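Local coordinates for natterin-like protein (Lethenteron camtschaticum, PDB 6IUL) that probably recognises cell-surface glycans through a jacalin-like lectin domain and kills target cells by forming membrane pores with an aerolysin-like module, at residues Leu30-Val35 against Glu66-Ser71; Gly86-Ala91 against Gly132-Ser137; Met168-Glu173 against Val265-Arg270. All blocks are in the same frame, centred on the assembly; numbering follows the deposited sequence.

Contact 1 of 3, residues Leu30-Val35 against Glu66-Ser71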
loop_
_atom_site.group_PDB
_atom_site.type_symbol
_atom_site.label_atom_id
_atom_site.label_comp_id
_atom_site.label_asym_id
_atom_site.label_seq_id
_atom_site.Cartn_x
_atom_site.Cartn_y
_atom_site.Cartn_z
ATOM N N LEU A 30 -19.192 -6.366 -18.013
ATOM C CA LEU A 30 -18.877 -7.086 -19.225
ATOM C C LEU A 30 -17.430 -7.541 -19.202
ATOM O O LEU A 30 -16.551 -6.716 -19.069
ATOM C CB LEU A 30 -19.121 -6.186 -20.444
ATOM C CG LEU A 30 -18.740 -6.790 -21.795
ATOM C CD1 LEU A 30 -19.642 -7.985 -22.121
ATOM C CD2 LEU A 30 -18.801 -5.731 -22.902
ATOM N N GLN A 31 -17.208 -8.846 -19.357
ATOM C CA GLN A 31 -15.876 -9.421 -19.392
ATOM C C GLN A 31 -15.490 -9.868 -20.794
ATOM O O GLN A 31 -14.339 -9.687 -21.220
ATOM C CB GLN A 31 -15.748 -10.614 -18.434
ATOM C CG GLN A 31 -14.333 -11.177 -18.479
ATOM C CD GLN A 31 -13.923 -12.069 -17.337
ATOM O OE1 GLN A 31 -14.656 -12.275 -16.364
ATOM N NE2 GLN A 31 -12.750 -12.679 -17.504
ATOM N N LYS A 32 -16.448 -10.449 -21.509
ATOM C CA LYS A 32 -16.180 -11.016 -22.786
ATOM C C LYS A 32 -17.416 -10.963 -23.695
ATOM O O LYS A 32 -18.529 -11.159 -23.253
ATOM C CB LYS A 32 -15.738 -12.462 -22.591
ATOM C CG LYS A 32 -15.246 -13.195 -23.836
ATOM C CD LYS A 32 -14.843 -14.639 -23.443
ATOM C CE LYS A 32 -14.335 -15.431 -24.613
ATOM N NZ LYS A 32 -13.727 -16.725 -24.147
ATOM N N LEU A 33 -17.182 -10.774 -24.990
ATOM C CA LEU A 33 -18.229 -10.750 -25.989
ATOM C C LEU A 33 -17.809 -11.570 -27.195
ATOM O O LEU A 33 -16.650 -11.546 -27.613
ATOM C CB LEU A 33 -18.406 -9.330 -26.454
ATOM C CG LEU A 33 -19.341 -9.046 -27.589
ATOM C CD1 LEU A 33 -20.730 -9.424 -27.150
ATOM C CD2 LEU A 33 -19.335 -7.578 -28.055
ATOM N N SER A 34 -18.757 -12.286 -27.779
ATOM C CA SER A 34 -18.546 -12.992 -29.016
ATOM C C SER A 34 -19.732 -12.751 -29.963
ATOM O O SER A 34 -20.875 -12.815 -29.553
ATOM C CB SER A 34 -18.354 -14.484 -28.729
ATOM O OG SER A 34 -18.208 -15.182 -29.933
ATOM N N VAL A 35 -19.433 -12.492 -31.240
ATOM C CA VAL A 35 -20.410 -12.056 -32.202
ATOM C C VAL A 35 -20.337 -12.900 -33.476
ATOM O O VAL A 35 -19.254 -13.148 -34.046
ATOM C CB VAL A 35 -20.213 -10.574 -32.585
ATOM C CG1 VAL A 35 -21.272 -10.106 -33.580
ATOM C CG2 VAL A 35 -20.291 -9.675 -31.358
ATOM N N GLU A 66 -14.459 -13.123 -31.045
ATOM C CA GLU A 66 -14.616 -12.741 -29.670
ATOM C C GLU A 66 -13.595 -11.701 -29.232
ATOM O O GLU A 66 -12.596 -11.507 -29.898
ATOM C CB GLU A 66 -14.558 -13.970 -28.763
ATOM C CG GLU A 66 -13.336 -14.821 -28.878
ATOM C CD GLU A 66 -13.357 -16.001 -27.889
ATOM O OE1 GLU A 66 -14.380 -16.717 -27.844
ATOM O OE2 GLU A 66 -12.342 -16.221 -27.181
ATOM N N PHE A 67 -13.875 -11.065 -28.093
ATOM C CA PHE A 67 -13.032 -10.088 -27.484
ATOM C C PHE A 67 -13.168 -10.229 -25.979
ATOM O O PHE A 67 -14.301 -10.210 -25.440
ATOM C CB PHE A 67 -13.457 -8.664 -27.884
ATOM C CG PHE A 67 -12.520 -7.587 -27.361
ATOM C CD1 PHE A 67 -12.686 -7.070 -26.083
ATOM C CD2 PHE A 67 -11.436 -7.148 -28.130
ATOM C CE1 PHE A 67 -11.828 -6.092 -25.583
ATOM C CE2 PHE A 67 -10.568 -6.176 -27.642
ATOM C CZ PHE A 67 -10.766 -5.636 -26.373
ATOM N N GLU A 68 -12.042 -10.350 -25.297
ATOM C CA GLU A 68 -12.034 -10.414 -23.834
ATOM C C GLU A 68 -11.308 -9.219 -23.258
ATOM O O GLU A 68 -10.192 -8.919 -23.668
ATOM C CB GLU A 68 -11.364 -11.692 -23.351
ATOM C CG GLU A 68 -11.497 -11.824 -21.834
ATOM C CD GLU A 68 -11.229 -13.229 -21.306
ATOM O OE1 GLU A 68 -11.658 -13.552 -20.176
ATOM O OE2 GLU A 68 -10.563 -13.986 -22.010
ATOM N N PHE A 69 -11.959 -8.544 -22.317
ATOM C CA PHE A 69 -11.406 -7.382 -21.673
ATOM C C PHE A 69 -10.355 -7.769 -20.646
ATOM O O PHE A 69 -10.549 -8.729 -19.897
ATOM C CB PHE A 69 -12.519 -6.570 -20.972
ATOM C CG PHE A 69 -13.356 -5.780 -21.945
ATOM C CD1 PHE A 69 -14.375 -6.365 -22.630
ATOM C CD2 PHE A 69 -13.088 -4.460 -22.183
ATOM C CE1 PHE A 69 -15.142 -5.641 -23.557
ATOM C CE2 PHE A 69 -13.844 -3.739 -23.085
ATOM C CZ PHE A 69 -14.876 -4.342 -23.781
ATOM N N GLU A 70 -9.275 -7.000 -20.610
ATOM C CA GLU A 70 -8.269 -7.107 -19.538
ATOM C C GLU A 70 -8.832 -6.407 -18.283
ATOM O O GLU A 70 -9.699 -5.506 -18.372
ATOM C CB GLU A 70 -6.957 -6.408 -19.975
ATOM C CG GLU A 70 -6.313 -6.977 -21.259
ATOM C CD GLU A 70 -5.212 -6.090 -21.870
ATOM O OE1 GLU A 70 -4.643 -5.234 -21.165
ATOM O OE2 GLU A 70 -4.886 -6.217 -23.077
ATOM N N SER A 71 -8.354 -6.818 -17.120
ATOM C CA SER A 71 -8.594 -6.109 -15.868
ATOM C C SER A 71 -8.279 -4.608 -15.995
ATOM O O SER A 71 -7.190 -4.200 -16.454
ATOM C CB SER A 71 -7.746 -6.715 -14.744
ATOM O OG SER A 71 -8.250 -8.017 -14.463
#
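Leu33 and Phe67 form a hydrogen-bonded antiparallel pair: Leu33 N gives to Phe67 O at 3.0 Å, and Phe67 N returns a bond to Leu33 O at 2.9 Å. Further along, Phe69 N reaches Gln31 O at 2.9 Å with a nearly straight N-H...O angle of 166°, so pairing continues just past the end of strand 65-68.

Polar side chains line the face that carries Lys32, Ser34, Glu66 and Glu68. Gln31 and Glu68 run alongside each other, both extended, and Gln31 NE2 bonds to Glu68 OE1 at 3.0 Å. That bond uses the carboxylate's anti lone pair and is bent, with 135° at the hydrogen and the oxygen lying out of the amide plane. Lys32 is fully stretched and slants across toward Glu66, whose CG sits between backbone N and carbonyl carbon (chi1 56°), turning the carboxylate toward the end of the lysine chain, where OE2 lies against CE as much as NZ. Lys32 NZ and Glu66 OE2 form a salt bridge at 3.4 Å, its hydrogen bond weak, and Lys32 also makes a cation-pi contact with Trp48.

Below lies the apolar layer. Phe69 CE1 touches Leu30 CD2 at 3.7 Å, while Gln31 O lies at the edge of the Phe69 ring, near its plane. Phe67 CE1 lies 3.7 Å above the plane of the Phe69 ring, over its centre.

Strand 30-37 is flanked by 42-49 and by 65-68, the latter an edge strand of this sheet within the chain. Gln31 and Lys32 together face Trp48 in a classic bulge. Behind the sheet, Leu33, Phe67 and Phe69 pack against Phe94, and Leu33 and Phe67 also meet Phe102; strands 89-96 and 101-105 thus bring the second sheet of the jacalin-like domain against the first.

Contact 2 of 3, residues Gly86-Ala91 against Gly132-Ser137; sequences GTRLGA and GSDIDS
Arg88 meets Asp134 and Asp136 in a small salt-bridge network. Arg88 NE lies 2.8 Å from Asp134 OD2, but the hydrogen bond is weak, with only 120° at the hydrogen, because OD2 lies well off the guanidinium plane. Asp136 approaches differently: its OD2 hangs over the guanidinium face, 3.9 Å from Arg88 NH2, a long pairing of charges with no N-H aimed at it. The Arg88 chain is extended from CG to NE and then turns at CD-NE (chi4 80°), which presents the flat of the group to Asp136.

A water links the Asp136 carboxylate, the Asp134 backbone N and, weakly, Arg88 NH2. It donates to Asp136 OD1 at 2.6 Å and accepts from the other two. Beneath this polar cluster, Leu89 N bonds to Ile135 O at 3.1 Å, and Leu89 CD2 lies beside Ile135 CG2 at 4.0 Å.

In the next shell, Asn83 OD1 takes the backbone N-H of Thr87, and weakly that of Arg88, tying the Thr87-Arg88 turn to Asn83. Gln41 NE2 adds a weak bond to Asp134 OD2. Leu89 and Ile135 both make backbone bonds to Val42, so the start of strand 42-49 lies against both segments.

Three strand ends and their loops thus meet at one end of the jacalin-like beta-prism. Gly132 to Asp136 fits the GxxxD signature of jacalin-related lectins, whose aspartate contacts sugar in mannose-binding relatives; a glycan-recognition role here is probable by that analogy.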
loop_
_atom_site.group_PDB
_atom_site.type_symbol
_atom_site.label_atom_id
_atom_site.label_comp_id
_atom_site.label_asym_id
_atom_site.label_seq_id
_atom_site.Cartn_x
_atom_site.Cartn_y
_atom_site.Cartn_z
ATOM N N GLY A 86 -32.524 -1.194 -42.591
ATOM C CA GLY A 86 -32.990 -0.727 -41.289
ATOM C C GLY A 86 -33.823 -1.744 -40.522
ATOM O O GLY A 86 -34.615 -1.355 -39.677
ATOM N N THR A 87 -33.639 -3.040 -40.784
ATOM C CA THR A 87 -34.467 -4.094 -40.135
ATOM C C THR A 87 -33.697 -4.958 -39.125
ATOM O O THR A 87 -34.284 -5.735 -38.375
ATOM C CB THR A 87 -35.005 -5.040 -41.244
ATOM O OG1 THR A 87 -33.924 -5.529 -42.066
ATOM C CG2 THR A 87 -35.960 -4.271 -42.170
ATOM N N ARG A 88 -32.367 -4.846 -39.123
ATOM C CA ARG A 88 -31.528 -5.582 -38.152
ATOM C C ARG A 88 -30.343 -4.757 -37.728
ATOM O O ARG A 88 -29.984 -3.763 -38.371
ATOM C CB ARG A 88 -31.070 -6.934 -38.792
ATOM C CG ARG A 88 -32.217 -7.942 -38.608
ATOM C CD ARG A 88 -32.126 -9.129 -39.460
ATOM N NE ARG A 88 -33.177 -10.068 -39.156
ATOM C CZ ARG A 88 -34.431 -9.976 -39.598
ATOM N NH1 ARG A 88 -34.839 -8.938 -40.276
ATOM N NH2 ARG A 88 -35.308 -10.920 -39.307
ATOM N N LEU A 89 -29.695 -5.192 -36.653
ATOM C CA LEU A 89 -28.389 -4.660 -36.296
ATOM C C LEU A 89 -27.424 -5.102 -37.386
ATOM O O LEU A 89 -27.447 -6.258 -37.794
ATOM C CB LEU A 89 -27.940 -5.184 -34.915
ATOM C CG LEU A 89 -26.557 -4.750 -34.454
ATOM C CD1 LEU A 89 -26.492 -3.222 -34.229
ATOM C CD2 LEU A 89 -26.173 -5.471 -33.168
ATOM N N GLY A 90 -26.564 -4.197 -37.823
ATOM C CA GLY A 90 -25.676 -4.481 -38.956
ATOM C C GLY A 90 -24.211 -4.634 -38.559
ATOM O O GLY A 90 -23.444 -5.326 -39.212
ATOM N N ALA A 91 -23.804 -3.921 -37.515
ATOM C CA ALA A 91 -22.427 -3.937 -37.099
ATOM C C ALA A 91 -22.244 -3.363 -35.705
ATOM O O ALA A 91 -23.012 -2.528 -35.268
ATOM C CB ALA A 91 -21.591 -3.132 -38.094
ATOM N N GLY A 132 -34.439 -12.658 -32.671
ATOM C CA GLY A 132 -35.228 -13.835 -33.077
ATOM C C GLY A 132 -34.255 -14.841 -33.628
ATOM O O GLY A 132 -33.457 -15.402 -32.893
ATOM N N SER A 133 -34.299 -15.030 -34.937
ATOM C CA SER A 133 -33.277 -15.813 -35.619
ATOM C C SER A 133 -31.967 -15.020 -35.581
ATOM O O SER A 133 -30.901 -15.601 -35.387
ATOM C CB SER A 133 -33.666 -16.091 -37.067
ATOM O OG SER A 133 -34.700 -17.050 -37.084
ATOM N N ASP A 134 -32.088 -13.694 -35.719
ATOM C CA ASP A 134 -30.966 -12.794 -35.710
ATOM C C ASP A 134 -31.057 -11.785 -34.546
ATOM O O ASP A 134 -31.989 -11.850 -33.726
ATOM C CB ASP A 134 -30.908 -12.016 -37.024
ATOM C CG ASP A 134 -30.982 -12.885 -38.256
ATOM O OD1 ASP A 134 -30.543 -14.052 -38.219
ATOM O OD2 ASP A 134 -31.507 -12.344 -39.260
ATOM N N ILE A 135 -30.101 -10.837 -34.501
ATOM C CA ILE A 135 -30.240 -9.690 -33.634
ATOM C C ILE A 135 -30.951 -8.547 -34.368
ATOM O O ILE A 135 -30.363 -7.796 -35.158
ATOM C CB ILE A 135 -28.875 -9.224 -33.109
ATOM C CG1 ILE A 135 -28.111 -10.377 -32.425
ATOM C CG2 ILE A 135 -29.051 -8.035 -32.193
ATOM C CD1 ILE A 135 -28.813 -10.969 -31.233
ATOM N N ASP A 136 -32.247 -8.425 -34.120
ATOM C CA ASP A 136 -33.043 -7.349 -34.712
ATOM C C ASP A 136 -32.607 -5.963 -34.252
ATOM O O ASP A 136 -32.551 -5.026 -35.033
ATOM C CB ASP A 136 -34.511 -7.562 -34.350
ATOM C CG ASP A 136 -35.099 -8.810 -34.994
ATOM O OD1 ASP A 136 -34.968 -9.894 -34.363
ATOM O OD2 ASP A 136 -35.700 -8.664 -36.106
ATOM N N SER A 137 -32.312 -5.847 -32.964
ATOM C CA SER A 137 -31.778 -4.624 -32.417
ATOM C C SER A 137 -31.005 -4.897 -31.146
ATOM O O SER A 137 -31.252 -5.861 -30.430
ATOM C CB SER A 137 -32.919 -3.612 -32.204
ATOM O OG SER A 137 -33.821 -4.125 -31.269
HETATM O O HOH W 1 -34.708 -11.809 -36.132
#

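Contact 3 of 3, residues Met168-Glu173 against Val265-Arg270; sequences MEEIKE and VANIGR
Glu169 and Ile268 exchange two backbone hydrogen bonds, Glu169 N to Ile268 O and Ile268 N to Glu169 O, both 3.0 Å. Farther along, Ala266 N gives to Lys172 O at 2.8 Å, while Ala266 O accepts from Ile171 N and, weakly, from Lys172 N. Ile171 and Lys172 facing one residue make a classic beta bulge, shifting the register by one.

These antiparallel strands, 166-178 and 260-285, belong to the elongated, strand-rich module related to the aerolysin and epsilon-toxin family of pore formers.

Among apolar contacts, Ile171 CD1 rests on Ile268 CB at 3.7 Å, and the sulfur of Met168, whose chain bends at chi2 (-55°), lies on Gly269 CA at 3.6 Å. Val265 offers a methyl each to two glutamates: CG1 to Glu170 CG and CG2 to Glu173 CG, both at 4.0 Å.

Charged groups mostly look elsewhere. Glu169 OE2 touches Arg270 CD at 3.3 Å, yet Arg270 NE stays beyond salt-bridge range and the guanidinium pairs with Asp272. Lys172 forms a salt bridge with Asp118 of the second subunit, and Glu170 OE2 another with Lys76 of that subunit.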
loop_
_atom_site.group_PDB
_atom_site.type_symbol
_atom_site.label_atom_id
_atom_site.label_comp_id
_atom_site.label_asym_id
_atom_site.label_seq_id
_atom_site.Cartn_x
_atom_site.Cartn_y
_atom_site.Cartn_z
ATOM N N MET A 168 0.958 -13.318 22.831
ATOM C CA MET A 168 1.906 -12.434 23.492
ATOM C C MET A 168 3.314 -12.715 23.007
ATOM O O MET A 168 3.702 -13.870 22.812
ATOM C CB MET A 168 1.820 -12.623 25.017
ATOM C CG MET A 168 0.456 -12.294 25.612
ATOM S SD MET A 168 -0.170 -10.623 25.235
ATOM C CE MET A 168 -1.507 -10.530 26.450
ATOM N N GLU A 169 4.062 -11.641 22.766
ATOM C CA GLU A 169 5.433 -11.713 22.353
ATOM C C GLU A 169 6.219 -10.818 23.324
ATOM O O GLU A 169 5.784 -9.701 23.642
ATOM C CB GLU A 169 5.670 -11.105 20.956
ATOM C CG GLU A 169 4.585 -11.202 19.930
ATOM C CD GLU A 169 4.943 -10.445 18.650
ATOM O OE1 GLU A 169 5.976 -9.755 18.605
ATOM O OE2 GLU A 169 4.189 -10.584 17.676
ATOM N N GLU A 170 7.393 -11.271 23.707
ATOM C CA GLU A 170 8.279 -10.497 24.542
ATOM C C GLU A 170 9.047 -9.507 23.659
ATOM O O GLU A 170 9.437 -9.783 22.546
ATOM C CB GLU A 170 9.246 -11.397 25.267
ATOM C CG GLU A 170 8.660 -12.252 26.383
ATOM C CD GLU A 170 9.775 -12.999 27.177
ATOM O OE1 GLU A 170 9.442 -13.571 28.246
ATOM O OE2 GLU A 170 10.987 -13.023 26.747
ATOM N N ILE A 171 9.233 -8.314 24.157
ATOM C CA ILE A 171 9.932 -7.307 23.401
ATOM C C ILE A 171 11.274 -6.988 24.064
ATOM O O ILE A 171 12.297 -6.777 23.386
ATOM C CB ILE A 171 9.095 -6.023 23.345
ATOM C CG1 ILE A 171 7.812 -6.289 22.582
ATOM C CG2 ILE A 171 9.900 -4.865 22.697
ATOM C CD1 ILE A 171 6.781 -5.207 22.767
ATOM N N LYS A 172 11.290 -6.894 25.382
ATOM C CA LYS A 172 12.528 -6.431 26.046
ATOM C C LYS A 172 12.598 -6.918 27.470
ATOM O O LYS A 172 11.550 -6.986 28.180
ATOM C CB LYS A 172 12.598 -4.902 26.021
ATOM C CG LYS A 172 13.816 -4.312 26.758
ATOM C CD LYS A 172 13.913 -2.799 26.606
ATOM C CE LYS A 172 15.148 -2.246 27.329
ATOM N NZ LYS A 172 15.292 -0.785 27.181
ATOM N N GLU A 173 13.810 -7.208 27.915
ATOM C CA GLU A 173 13.995 -7.598 29.330
ATOM C C GLU A 173 15.150 -6.852 29.918
ATOM O O GLU A 173 16.265 -6.816 29.337
ATOM C CB GLU A 173 14.244 -9.108 29.483
ATOM C CG GLU A 173 14.452 -9.565 30.924
ATOM C CD GLU A 173 14.436 -11.109 31.083
ATOM O OE1 GLU A 173 13.908 -11.819 30.200
ATOM O OE2 GLU A 173 14.921 -11.644 32.102
ATOM N N VAL A 265 9.884 -7.203 32.170
ATOM C CA VAL A 265 9.707 -7.734 30.800
ATOM C C VAL A 265 8.587 -6.975 30.119
ATOM O O VAL A 265 7.480 -6.891 30.637
ATOM C CB VAL A 265 9.371 -9.214 30.809
ATOM C CG1 VAL A 265 9.188 -9.713 29.394
ATOM C CG2 VAL A 265 10.476 -10.007 31.512
ATOM N N ALA A 266 8.908 -6.399 28.964
ATOM C CA ALA A 266 7.917 -5.753 28.122
ATOM C C ALA A 266 7.386 -6.701 27.051
ATOM O O ALA A 266 8.167 -7.375 26.356
ATOM C CB ALA A 266 8.490 -4.486 27.468
ATOM N N ASN A 267 6.063 -6.672 26.925
ATOM C CA ASN A 267 5.288 -7.548 26.028
ATOM C C ASN A 267 4.292 -6.750 25.150
ATOM O O ASN A 267 3.956 -5.590 25.431
ATOM C CB ASN A 267 4.478 -8.574 26.816
ATOM C CG ASN A 267 5.339 -9.454 27.678
ATOM O OD1 ASN A 267 6.188 -10.210 27.170
ATOM N ND2 ASN A 267 5.152 -9.354 29.014
ATOM N N ILE A 268 3.830 -7.409 24.088
ATOM C CA ILE A 268 2.732 -6.900 23.262
ATOM C C ILE A 268 1.910 -8.039 22.739
ATOM O O ILE A 268 2.407 -9.147 22.527
ATOM C CB ILE A 268 3.231 -6.017 22.118
ATOM C CG1 ILE A 268 2.107 -5.114 21.633
ATOM C CG2 ILE A 268 3.823 -6.894 21.051
ATOM C CD1 ILE A 268 2.489 -4.115 20.558
ATOM N N GLY A 269 0.613 -7.800 22.599
ATOM C CA GLY A 269 -0.269 -8.857 22.068
ATOM C C GLY A 269 -0.558 -8.687 20.576
ATOM O O GLY A 269 -0.793 -7.578 20.115
ATOM N N ARG A 270 -0.574 -9.787 19.856
ATOM C CA ARG A 270 -0.807 -9.812 18.414
ATOM C C ARG A 270 -2.010 -10.699 18.108
ATOM O O ARG A 270 -2.087 -11.837 18.578
ATOM C CB ARG A 270 0.417 -10.411 17.746
ATOM C CG ARG A 270 0.358 -10.568 16.254
ATOM C CD ARG A 270 1.598 -11.310 15.778
ATOM N NE ARG A 270 1.726 -11.277 14.311
ATOM C CZ ARG A 270 1.118 -12.113 13.458
ATOM N NH1 ARG A 270 0.299 -13.071 13.901
ATOM N NH2 ARG A 270 1.349 -11.993 12.149
#

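From the N terminus, contact 1 comes first, bringing strand 65-68 back beside strand 30-37 after the hairpin of 42-49 and 54-58. The chain then builds the second four-stranded sheet, and contact 2 joins the start of its strand 89-96 to the N-terminal part of strand 135-155, across the loop that holds 101-105, 114-117 and 124-131. Strand 135-155 runs on toward the pore-forming module, where contact 3 closes the longest loop by pairing 166-178 with 260-285. The three follow in series, none nesting or crossing. Contacts 1 and 2 share the lectin domain, centres 21 Å apart; contact 3 lies 72 Å from contact 2, centre to centre.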